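Long-range contacts in isomaltodextranase (Arthrobacter globiformis, PDB 5AWO), which hydrolyses alpha-1,6-glucosidic linkages in dextran-like polysaccharides, releasing successive isomaltose units from the non-reducing ends of the chains: residues R531-S542 and F564-V575; K469-A478 and N602-M610. All coordinates share one frame; numbering follows the deposited sequence.

Contact 1: residues R531-S542 and F564-V575; sequences RYRYANATGDTS and FPGLATWDTWGV
An aromatic cluster between the two sheets of the carbohydrate-binding module's beta-sandwich joins Tyr-532 and Tyr-534, on strand 526-535, to Phe-564, at the end of strand 555-564. Phe-564 turns its ring edge to both tyrosine faces, T-shaped contacts with centroids 5.6 Å from Tyr-532 and 5.2 Å from Tyr-534. With CG of Tyr-534 wedged between its backbone N and carbonyl carbon (chi1 78°), the ring lies between Phe-564 and the backbone of Gly-574, and its OH donates to Pro-565 O, which sits at the ring edge, at 2.8 Å. Farther along, CB of Ala-537 sits 3.5 Å above the five-membered ring centroid of Trp-570, almost on its normal. CB of Ala-535 covers one face of the Trp-573 six-membered ring; NH1 of Arg-533, hydrogen-bonded to Gly-495 O, comes toward the rim of the opposite face, the guanidinium being centred over the tryptophan's CB. OD1 of Asn-536 takes Thr-538 N in an Asx turn and Thr-538 OG1 on a lone pair at 2.6 Å, while ND2 donates to Phe-564 O at 2.9 Å and to Asp-540 O. Ser-542 N reaches Phe-564 O from the opposite face. Two donors on OD1 and two acceptors for ND2 thus hold the buried amide's rotation.

Contact 2: residues K469-A478 and N602-M610; sequences KMHGTTRYPA and NLNWIELDM
Arg-475 lies flat on the indole of Trp-605, the planes 9° apart and the centres 3.9 Å from each other, and holds Glu-607 from the side. CG anti to the backbone N (chi1 -180°) carries CD over the five-membered ring, and the bend at chi3 lays the guanidinium on the indole with its edge to the carboxylate. NE meets OE2 of Glu-607 at 2.9 Å on the anti lone pair, and NH2 reaches the same oxygen at 3.1 Å. Replacing Arg-475 by an alanine would probably leave OE2 of Glu-607 without its charged mate and uncover the indole face. On the other face of the sheet, Tyr-476 packs its CB on CG1 of Ile-606 at 3.9 Å, and its OH bonds to Pro-401 O. The last firm hold at the strand end is Gly-472 O, which receives Met-610 N and Thr-474 OG1 from opposite faces of its plane, while the methionine's CE rests 3.5 Å from Thr-474 OG1. Beyond it the contact turns loose and exposed at His-471, whose O comes no nearer than 4.1 Å to the partner segment. Paired backbone bonds, such as Tyr-476 N to Ile-606 O at 2.9 Å, make 473-477 and 602-609 neighbouring antiparallel strands that bring the start and the C-terminal end of the CBM35 module side by side in its beta-sandwich.

Contacts 1 and 2 illustrate how a beta-sandwich is assembled from nested pairings: 531-542 and 564-575 lie within the chain loop that 469-478 and 602-610 close, and the centres of the two contacts are about 18 Å apart. Strands 526-535 and 601-609 are neighbours in one sheet, so the two contacts meet directly. Arg-533 O lies 2.8 Å from Asn-604 N, a probable hydrogen bond at a classic beta bulge where Asn-604 and Trp-605 both face Arg-533. Arg-531 NH2 forms a salt bridge with Glu-607 OE1 at 2.9 Å, and its NH1 forms another with Asp-609 OD2, linking both contacts through charge. Both lie away from the probable catalytic residues Asp-201 and Asp-262.

Contact 1: residues R531-S542 and F564-V575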
loop_
_atom_site.group_PDB
_atom_site.type_symbol
_atom_site.label_atom_id
_atom_site.label_comp_id
_atom_site.label_asym_id
_atom_site.label_seq_id
_atom_site.Cartn_x
_atom_site.Cartn_y
_atom_site.Cartn_z
ATOM N N ARG A 531 27.003 4.952 -7.037
ATOM C CA ARG A 531 27.006 5.856 -8.184
ATOM C C ARG A 531 25.599 6.387 -8.465
ATOM O O ARG A 531 24.621 5.675 -8.234
ATOM C CB ARG A 531 27.573 5.164 -9.427
ATOM C CG ARG A 531 29.079 4.892 -9.368
ATOM C CD ARG A 531 29.594 4.174 -10.610
ATOM N NE ARG A 531 29.064 2.814 -10.750
ATOM C CZ ARG A 531 29.420 1.763 -10.008
ATOM N NH1 ARG A 531 30.341 1.866 -9.043
ATOM N NH2 ARG A 531 28.843 0.580 -10.234
ATOM N N TYR A 532 25.511 7.613 -8.974
ATOM C CA TYR A 532 24.242 8.283 -9.277
ATOM C C TYR A 532 24.276 8.816 -10.711
ATOM O O TYR A 532 25.072 9.717 -11.017
ATOM C CB TYR A 532 24.014 9.473 -8.326
ATOM C CG TYR A 532 24.237 9.248 -6.852
ATOM C CD1 TYR A 532 25.520 9.327 -6.287
ATOM C CD2 TYR A 532 23.166 9.047 -5.977
ATOM C CE1 TYR A 532 25.711 9.156 -4.929
ATOM C CE2 TYR A 532 23.351 8.861 -4.617
ATOM C CZ TYR A 532 24.629 8.924 -4.076
ATOM O OH TYR A 532 24.781 8.742 -2.717
ATOM N N ARG A 533 23.454 8.277 -11.613
ATOM C CA ARG A 533 23.367 8.836 -12.955
ATOM C C ARG A 533 22.310 9.921 -12.950
ATOM O O ARG A 533 21.152 9.670 -12.570
ATOM C CB ARG A 533 23.073 7.787 -14.044
ATOM C CG ARG A 533 23.251 8.327 -15.455
ATOM C CD ARG A 533 23.217 7.248 -16.526
ATOM N NE ARG A 533 23.712 7.737 -17.819
ATOM C CZ ARG A 533 22.979 8.057 -18.884
ATOM N NH1 ARG A 533 21.654 7.938 -18.889
ATOM N NH2 ARG A 533 23.572 8.476 -19.992
ATOM N N TYR A 534 22.698 11.113 -13.388
ATOM C CA TYR A 534 21.909 12.316 -13.176
ATOM C C TYR A 534 22.051 13.300 -14.343
ATOM O O TYR A 534 22.989 13.196 -15.142
ATOM C CB TYR A 534 22.373 13.007 -11.879
ATOM C CG TYR A 534 23.660 13.790 -12.079
ATOM C CD1 TYR A 534 24.894 13.153 -12.035
ATOM C CD2 TYR A 534 23.626 15.144 -12.376
ATOM C CE1 TYR A 534 26.075 13.859 -12.247
ATOM C CE2 TYR A 534 24.801 15.855 -12.595
ATOM C CZ TYR A 534 26.011 15.199 -12.538
ATOM O OH TYR A 534 27.186 15.909 -12.761
ATOM N N ALA A 535 21.118 14.239 -14.439
ATOM C CA ALA A 535 21.254 15.436 -15.286
ATOM C C ALA A 535 21.145 16.681 -14.379
ATOM O O ALA A 535 20.442 16.664 -13.361
ATOM C CB ALA A 535 20.192 15.477 -16.360
ATOM N N ASN A 536 21.864 17.744 -14.747
ATOM C CA ASN A 536 21.816 19.033 -14.038
ATOM C C ASN A 536 22.350 20.132 -14.942
ATOM O O ASN A 536 23.565 20.257 -15.095
ATOM C CB ASN A 536 22.664 19.001 -12.769
ATOM C CG ASN A 536 22.918 20.394 -12.184
ATOM O OD1 ASN A 536 22.181 21.333 -12.453
ATOM N ND2 ASN A 536 23.955 20.510 -11.385
ATOM N N ALA A 537 21.448 20.879 -15.549
ATOM C CA ALA A 537 21.810 22.022 -16.387
ATOM C C ALA A 537 21.295 23.297 -15.753
ATOM O O ALA A 537 20.773 24.155 -16.438
ATOM C CB ALA A 537 21.247 21.864 -17.788
ATOM N N THR A 538 21.422 23.396 -14.435
ATOM C CA THR A 538 21.034 24.615 -13.721
ATOM C C THR A 538 22.053 25.747 -13.903
ATOM O O THR A 538 21.759 26.892 -13.563
ATOM C CB THR A 538 20.893 24.384 -12.215
ATOM O OG1 THR A 538 22.106 23.848 -11.694
ATOM C CG2 THR A 538 19.706 23.430 -11.921
ATOM N N GLY A 539 23.244 25.411 -14.390
ATOM C CA GLY A 539 24.328 26.395 -14.557
ATOM C C GLY A 539 25.307 26.416 -13.399
ATOM O O GLY A 539 26.204 27.260 -13.358
ATOM N N ASP A 540 25.146 25.502 -12.446
ATOM C CA ASP A 540 25.980 25.454 -11.255
ATOM C C ASP A 540 25.862 24.069 -10.614
ATOM O O ASP A 540 24.957 23.292 -10.963
ATOM C CB ASP A 540 25.532 26.557 -10.280
ATOM C CG ASP A 540 26.631 27.005 -9.317
ATOM O OD1 ASP A 540 27.668 26.327 -9.161
ATOM O OD2 ASP A 540 26.425 28.050 -8.666
ATOM N N THR A 541 26.790 23.741 -9.722
ATOM C CA THR A 541 26.714 22.515 -8.938
ATOM C C THR A 541 25.357 22.479 -8.220
ATOM O O THR A 541 24.879 23.495 -7.693
ATOM C CB THR A 541 27.868 22.410 -7.912
ATOM O OG1 THR A 541 29.130 22.382 -8.598
ATOM C CG2 THR A 541 27.755 21.153 -7.064
ATOM N N SER A 542 24.715 21.317 -8.254
ATOM C CA SER A 542 23.513 21.088 -7.458
ATOM C C SER A 542 23.847 20.116 -6.331
ATOM O O SER A 542 24.836 19.394 -6.395
ATOM C CB SER A 542 22.406 20.518 -8.331
ATOM O OG SER A 542 21.974 21.435 -9.301
ATOM N N PHE A 564 26.564 17.434 -7.249
ATOM C CA PHE A 564 26.266 17.033 -8.617
ATOM C C PHE A 564 26.661 18.157 -9.595
ATOM O O PHE A 564 25.957 19.154 -9.710
ATOM C CB PHE A 564 24.764 16.718 -8.749
ATOM C CG PHE A 564 24.320 15.531 -7.937
ATOM C CD1 PHE A 564 23.953 15.672 -6.606
ATOM C CD2 PHE A 564 24.259 14.266 -8.507
ATOM C CE1 PHE A 564 23.544 14.577 -5.854
ATOM C CE2 PHE A 564 23.855 13.170 -7.753
ATOM C CZ PHE A 564 23.498 13.323 -6.431
ATOM N N PRO A 565 27.794 17.994 -10.313
ATOM C CA PRO A 565 28.289 19.064 -11.205
ATOM C C PRO A 565 27.327 19.480 -12.313
ATOM O O PRO A 565 26.613 18.629 -12.866
ATOM C CB PRO A 565 29.568 18.460 -11.804
ATOM C CG PRO A 565 30.034 17.464 -10.805
ATOM C CD PRO A 565 28.786 16.921 -10.134
ATOM N N GLY A 566 27.304 20.775 -12.628
ATOM C CA GLY A 566 26.515 21.306 -13.730
ATOM C C GLY A 566 27.052 20.787 -15.055
ATOM O O GLY A 566 28.269 20.627 -15.220
ATOM N N LEU A 567 26.140 20.517 -15.980
ATOM C CA LEU A 567 26.450 20.003 -17.305
ATOM C C LEU A 567 25.782 20.904 -18.330
ATOM O O LEU A 567 24.913 21.704 -17.994
ATOM C CB LEU A 567 25.955 18.548 -17.445
ATOM C CG LEU A 567 26.470 17.539 -16.410
ATOM C CD1 LEU A 567 25.753 16.197 -16.537
ATOM C CD2 LEU A 567 27.970 17.331 -16.517
ATOM N N ALA A 568 26.167 20.766 -19.597
ATOM C CA ALA A 568 25.825 21.759 -20.609
ATOM C C ALA A 568 24.341 21.887 -20.880
ATOM O O ALA A 568 23.823 22.991 -21.045
ATOM C CB ALA A 568 26.559 21.454 -21.910
ATOM N N THR A 569 23.652 20.753 -20.961
ATOM C CA THR A 569 22.247 20.773 -21.318
ATOM C C THR A 569 21.536 19.737 -20.462
ATOM O O THR A 569 22.171 18.883 -19.873
ATOM C CB THR A 569 22.033 20.411 -22.793
ATOM O OG1 THR A 569 22.353 19.033 -22.989
ATOM C CG2 THR A 569 22.917 21.278 -23.738
ATOM N N TRP A 570 20.223 19.853 -20.399
ATOM C CA TRP A 570 19.395 18.874 -19.695
ATOM C C TRP A 570 19.413 17.491 -20.366
ATOM O O TRP A 570 19.053 16.516 -19.710
ATOM C CB TRP A 570 17.964 19.397 -19.537
ATOM C CG TRP A 570 17.844 20.418 -18.420
ATOM C CD1 TRP A 570 17.577 21.754 -18.558
ATOM C CD2 TRP A 570 18.007 20.184 -17.014
ATOM N NE1 TRP A 570 17.567 22.360 -17.324
ATOM C CE2 TRP A 570 17.831 21.427 -16.359
ATOM C CE3 TRP A 570 18.293 19.049 -16.240
ATOM C CZ2 TRP A 570 17.917 21.559 -14.971
ATOM C CZ3 TRP A 570 18.372 19.178 -14.875
ATOM C CH2 TRP A 570 18.188 20.424 -14.247
ATOM N N ASP A 571 19.850 17.415 -21.633
ATOM C CA ASP A 571 20.086 16.138 -22.361
ATOM C C ASP A 571 21.437 15.473 -22.069
ATOM O O ASP A 571 21.731 14.409 -22.613
ATOM C CB ASP A 571 20.070 16.362 -23.882
ATOM C CG ASP A 571 18.741 16.803 -24.407
ATOM O OD1 ASP A 571 17.800 16.978 -23.602
ATOM O OD2 ASP A 571 18.643 16.994 -25.643
ATOM N N THR A 572 22.276 16.114 -21.265
ATOM C CA THR A 572 23.552 15.555 -20.872
ATOM C C THR A 572 23.422 14.836 -19.534
ATOM O O THR A 572 22.864 15.392 -18.593
ATOM C CB THR A 572 24.620 16.675 -20.740
ATOM O OG1 THR A 572 24.546 17.528 -21.885
ATOM C CG2 THR A 572 26.004 16.104 -20.641
ATOM N N TRP A 573 23.987 13.633 -19.446
ATOM C CA TRP A 573 23.940 12.820 -18.239
ATOM C C TRP A 573 25.346 12.551 -17.719
ATOM O O TRP A 573 26.278 12.273 -18.499
ATOM C CB TRP A 573 23.188 11.491 -18.521
ATOM C CG TRP A 573 21.775 11.744 -18.997
ATOM C CD1 TRP A 573 21.373 11.993 -20.258
ATOM C CD2 TRP A 573 20.586 11.793 -18.184
ATOM N NE1 TRP A 573 20.010 12.215 -20.302
ATOM C CE2 TRP A 573 19.508 12.091 -19.036
ATOM C CE3 TRP A 573 20.339 11.625 -16.824
ATOM C CZ2 TRP A 573 18.193 12.227 -18.568
ATOM C CZ3 TRP A 573 19.046 11.767 -16.362
ATOM C CH2 TRP A 573 17.995 12.064 -17.225
ATOM N N GLY A 574 25.510 12.646 -16.407
ATOM C CA GLY A 574 26.754 12.269 -15.754
ATOM C C GLY A 574 26.550 11.252 -14.654
ATOM O O GLY A 574 25.413 10.903 -14.320
ATOM N N VAL A 575 27.648 10.762 -14.110
ATOM C CA VAL A 575 27.645 9.840 -12.997
ATOM C C VAL A 575 28.456 10.435 -11.850
ATOM O O VAL A 575 29.673 10.647 -11.975
ATOM C CB VAL A 575 28.218 8.463 -13.396
ATOM C CG1 VAL A 575 28.175 7.513 -12.213
ATOM C CG2 VAL A 575 27.462 7.907 -14.606
HETATM O O HOH W 1 26.230 9.730 -20.413
HETATM O O HOH W 2 22.672 17.728 -17.246
HETATM O O HOH W 3 24.808 23.491 -15.915
HETATM O O HOH W 4 29.284 22.480 -11.330
#

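Contact 2: residues K469-A478 and N602-M610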
loop_
_atom_site.group_PDB
_atom_site.type_symbol
_atom_site.label_atom_id
_atom_site.label_comp_id
_atom_site.label_asym_id
_atom_site.label_seq_id
_atom_site.Cartn_x
_atom_site.Cartn_y
_atom_site.Cartn_z
ATOM N N LYS A 469 25.469 -9.993 -11.894
ATOM C CA LYS A 469 26.210 -8.866 -11.321
ATOM C C LYS A 469 27.710 -9.018 -11.563
ATOM O O LYS A 469 28.323 -9.950 -11.056
ATOM C CB LYS A 469 25.942 -8.777 -9.822
ATOM C CG LYS A 469 24.487 -8.485 -9.485
ATOM C CD LYS A 469 24.262 -8.482 -7.997
ATOM C CE LYS A 469 22.816 -8.163 -7.659
ATOM N NZ LYS A 469 22.657 -7.890 -6.207
ATOM N N MET A 470 28.280 -8.121 -12.361
ATOM C CA MET A 470 29.735 -7.996 -12.467
ATOM C C MET A 470 30.233 -7.302 -11.204
ATOM O O MET A 470 29.725 -6.240 -10.841
ATOM C CB MET A 470 30.132 -7.164 -13.686
ATOM C CG MET A 470 30.013 -7.870 -15.027
ATOM S SD MET A 470 30.469 -6.769 -16.386
ATOM C CE MET A 470 29.979 -7.759 -17.799
ATOM N N HIS A 471 31.215 -7.905 -10.536
ATOM C CA HIS A 471 31.793 -7.365 -9.289
ATOM C C HIS A 471 30.771 -6.764 -8.305
ATOM O O HIS A 471 31.039 -5.760 -7.632
ATOM C CB HIS A 471 32.939 -6.374 -9.594
ATOM C CG HIS A 471 32.832 -5.694 -10.927
ATOM N ND1 HIS A 471 33.365 -6.230 -12.080
ATOM C CD2 HIS A 471 32.268 -4.516 -11.286
ATOM C CE1 HIS A 471 33.127 -5.416 -13.093
ATOM N NE2 HIS A 471 32.462 -4.369 -12.638
ATOM N N GLY A 472 29.606 -7.402 -8.209
ATOM C CA GLY A 472 28.564 -6.980 -7.286
ATOM C C GLY A 472 27.763 -5.757 -7.701
ATOM O O GLY A 472 26.952 -5.260 -6.914
ATOM N N THR A 473 27.968 -5.276 -8.925
ATOM C CA THR A 473 27.301 -4.055 -9.384
ATOM C C THR A 473 25.793 -4.278 -9.546
ATOM O O THR A 473 25.368 -5.072 -10.380
ATOM C CB THR A 473 27.876 -3.554 -10.711
ATOM O OG1 THR A 473 29.249 -3.179 -10.524
ATOM C CG2 THR A 473 27.110 -2.344 -11.221
ATOM N N THR A 474 25.015 -3.537 -8.769
ATOM C CA THR A 474 23.550 -3.623 -8.811
ATOM C C THR A 474 22.975 -2.261 -9.197
ATOM O O THR A 474 23.180 -1.281 -8.465
ATOM C CB THR A 474 23.000 -4.020 -7.444
ATOM O OG1 THR A 474 23.714 -5.159 -6.940
ATOM C CG2 THR A 474 21.507 -4.357 -7.539
ATOM N N ARG A 475 22.240 -2.212 -10.313
ATOM C CA ARG A 475 21.567 -0.986 -10.754
ATOM C C ARG A 475 20.082 -0.956 -10.322
ATOM O O ARG A 475 19.341 -1.900 -10.593
ATOM C CB ARG A 475 21.642 -0.810 -12.271
ATOM C CG ARG A 475 20.964 0.449 -12.791
ATOM C CD ARG A 475 21.017 0.622 -14.271
ATOM N NE ARG A 475 22.399 0.822 -14.743
ATOM C CZ ARG A 475 22.736 1.025 -16.012
ATOM N NH1 ARG A 475 21.832 1.048 -16.994
ATOM N NH2 ARG A 475 24.033 1.181 -16.322
ATOM N N TYR A 476 19.688 0.171 -9.742
ATOM C CA TYR A 476 18.307 0.487 -9.346
ATOM C C TYR A 476 17.796 1.680 -10.142
ATOM O O TYR A 476 18.135 2.820 -9.836
ATOM C CB TYR A 476 18.249 0.803 -7.862
ATOM C CG TYR A 476 18.747 -0.307 -7.001
ATOM C CD1 TYR A 476 20.110 -0.482 -6.778
ATOM C CD2 TYR A 476 17.868 -1.238 -6.436
ATOM C CE1 TYR A 476 20.571 -1.510 -5.979
ATOM C CE2 TYR A 476 18.319 -2.269 -5.633
ATOM C CZ TYR A 476 19.678 -2.424 -5.419
ATOM O OH TYR A 476 20.099 -3.460 -4.611
ATOM N N PRO A 477 16.950 1.443 -11.165
ATOM C CA PRO A 477 16.343 2.523 -11.921
ATOM C C PRO A 477 15.388 3.387 -11.094
ATOM O O PRO A 477 14.542 2.867 -10.373
ATOM C CB PRO A 477 15.572 1.789 -13.018
ATOM C CG PRO A 477 16.317 0.506 -13.176
ATOM C CD PRO A 477 16.639 0.135 -11.783
ATOM N N ALA A 478 15.525 4.705 -11.178
ATOM C CA ALA A 478 14.717 5.595 -10.345
ATOM C C ALA A 478 13.248 5.573 -10.753
ATOM O O ALA A 478 12.367 5.774 -9.901
ATOM C CB ALA A 478 15.259 7.026 -10.415
ATOM N N ASN A 602 17.902 15.810 -12.273
ATOM C CA ASN A 602 17.027 14.697 -12.682
ATOM C C ASN A 602 17.808 13.428 -12.406
ATOM O O ASN A 602 19.013 13.376 -12.647
ATOM C CB ASN A 602 16.653 14.804 -14.138
ATOM C CG ASN A 602 15.715 15.963 -14.417
ATOM O OD1 ASN A 602 14.938 16.361 -13.553
ATOM N ND2 ASN A 602 15.771 16.508 -15.629
ATOM N N LEU A 603 17.150 12.393 -11.885
ATOM C CA LEU A 603 17.843 11.193 -11.474
ATOM C C LEU A 603 17.407 10.009 -12.324
ATOM O O LEU A 603 16.214 9.711 -12.398
ATOM C CB LEU A 603 17.593 10.892 -9.995
ATOM C CG LEU A 603 18.357 9.710 -9.419
ATOM C CD1 LEU A 603 19.857 10.006 -9.302
ATOM C CD2 LEU A 603 17.794 9.313 -8.072
ATOM N N ASN A 604 18.377 9.331 -12.939
ATOM C CA ASN A 604 18.114 8.142 -13.756
ATOM C C ASN A 604 18.221 6.855 -12.966
ATOM O O ASN A 604 17.316 6.013 -13.022
ATOM C CB ASN A 604 19.093 8.113 -14.923
ATOM C CG ASN A 604 18.670 7.173 -16.035
ATOM O OD1 ASN A 604 17.533 6.652 -16.092
ATOM N ND2 ASN A 604 19.565 6.974 -16.942
ATOM N N TRP A 605 19.303 6.667 -12.221
ATOM C CA TRP A 605 19.501 5.471 -11.445
ATOM C C TRP A 605 20.556 5.639 -10.385
ATOM O O TRP A 605 21.309 6.630 -10.416
ATOM C CB TRP A 605 19.811 4.257 -12.335
ATOM C CG TRP A 605 20.925 4.347 -13.402
ATOM C CD1 TRP A 605 20.747 4.318 -14.734
ATOM C CD2 TRP A 605 22.359 4.375 -13.194
ATOM N NE1 TRP A 605 21.967 4.339 -15.401
ATOM C CE2 TRP A 605 22.964 4.374 -14.468
ATOM C CE3 TRP A 605 23.177 4.399 -12.062
ATOM C CZ2 TRP A 605 24.361 4.418 -14.637
ATOM C CZ3 TRP A 605 24.570 4.444 -12.238
ATOM C CH2 TRP A 605 25.131 4.449 -13.514
ATOM N N ILE A 606 20.570 4.740 -9.417
ATOM C CA ILE A 606 21.741 4.524 -8.579
ATOM C C ILE A 606 22.325 3.140 -8.868
ATOM O O ILE A 606 21.629 2.233 -9.347
ATOM C CB ILE A 606 21.483 4.705 -7.061
ATOM C CG1 ILE A 606 20.565 3.607 -6.500
ATOM C CG2 ILE A 606 20.909 6.086 -6.768
ATOM C CD1 ILE A 606 20.525 3.598 -4.998
ATOM N N GLU A 607 23.618 2.994 -8.608
ATOM C CA GLU A 607 24.299 1.708 -8.670
ATOM C C GLU A 607 25.065 1.483 -7.393
ATOM O O GLU A 607 25.660 2.425 -6.847
ATOM C CB GLU A 607 25.233 1.636 -9.867
ATOM C CG GLU A 607 24.550 1.185 -11.133
ATOM C CD GLU A 607 25.495 1.024 -12.292
ATOM O OE1 GLU A 607 26.735 1.147 -12.071
ATOM O OE2 GLU A 607 25.003 0.768 -13.409
ATOM N N LEU A 608 25.013 0.255 -6.891
ATOM C CA LEU A 608 25.800 -0.152 -5.741
ATOM C C LEU A 608 26.715 -1.285 -6.163
ATOM O O LEU A 608 26.375 -2.078 -7.053
ATOM C CB LEU A 608 24.912 -0.621 -4.591
ATOM C CG LEU A 608 24.245 0.432 -3.716
ATOM C CD1 LEU A 608 25.294 1.206 -2.917
ATOM C CD2 LEU A 608 23.373 1.367 -4.545
ATOM N N ASP A 609 27.888 -1.340 -5.526
ATOM C CA ASP A 609 28.800 -2.475 -5.637
ATOM C C ASP A 609 28.823 -3.180 -4.294
ATOM O O ASP A 609 29.506 -2.745 -3.372
ATOM C CB ASP A 609 30.208 -2.003 -6.005
ATOM C CG ASP A 609 30.264 -1.289 -7.337
ATOM O OD1 ASP A 609 29.411 -1.542 -8.219
ATOM O OD2 ASP A 609 31.178 -0.469 -7.516
ATOM N N MET A 610 28.055 -4.262 -4.174
ATOM C CA MET A 610 27.920 -4.969 -2.903
ATOM C C MET A 610 28.823 -6.197 -2.874
ATOM O O MET A 610 29.500 -6.497 -3.855
ATOM C CB MET A 610 26.452 -5.335 -2.615
ATOM C CG MET A 610 25.721 -6.128 -3.692
ATOM S SD MET A 610 23.982 -6.380 -3.270
ATOM C CE MET A 610 23.313 -4.734 -3.527
ATOM O OXT MET A 610 28.910 -6.899 -1.865
#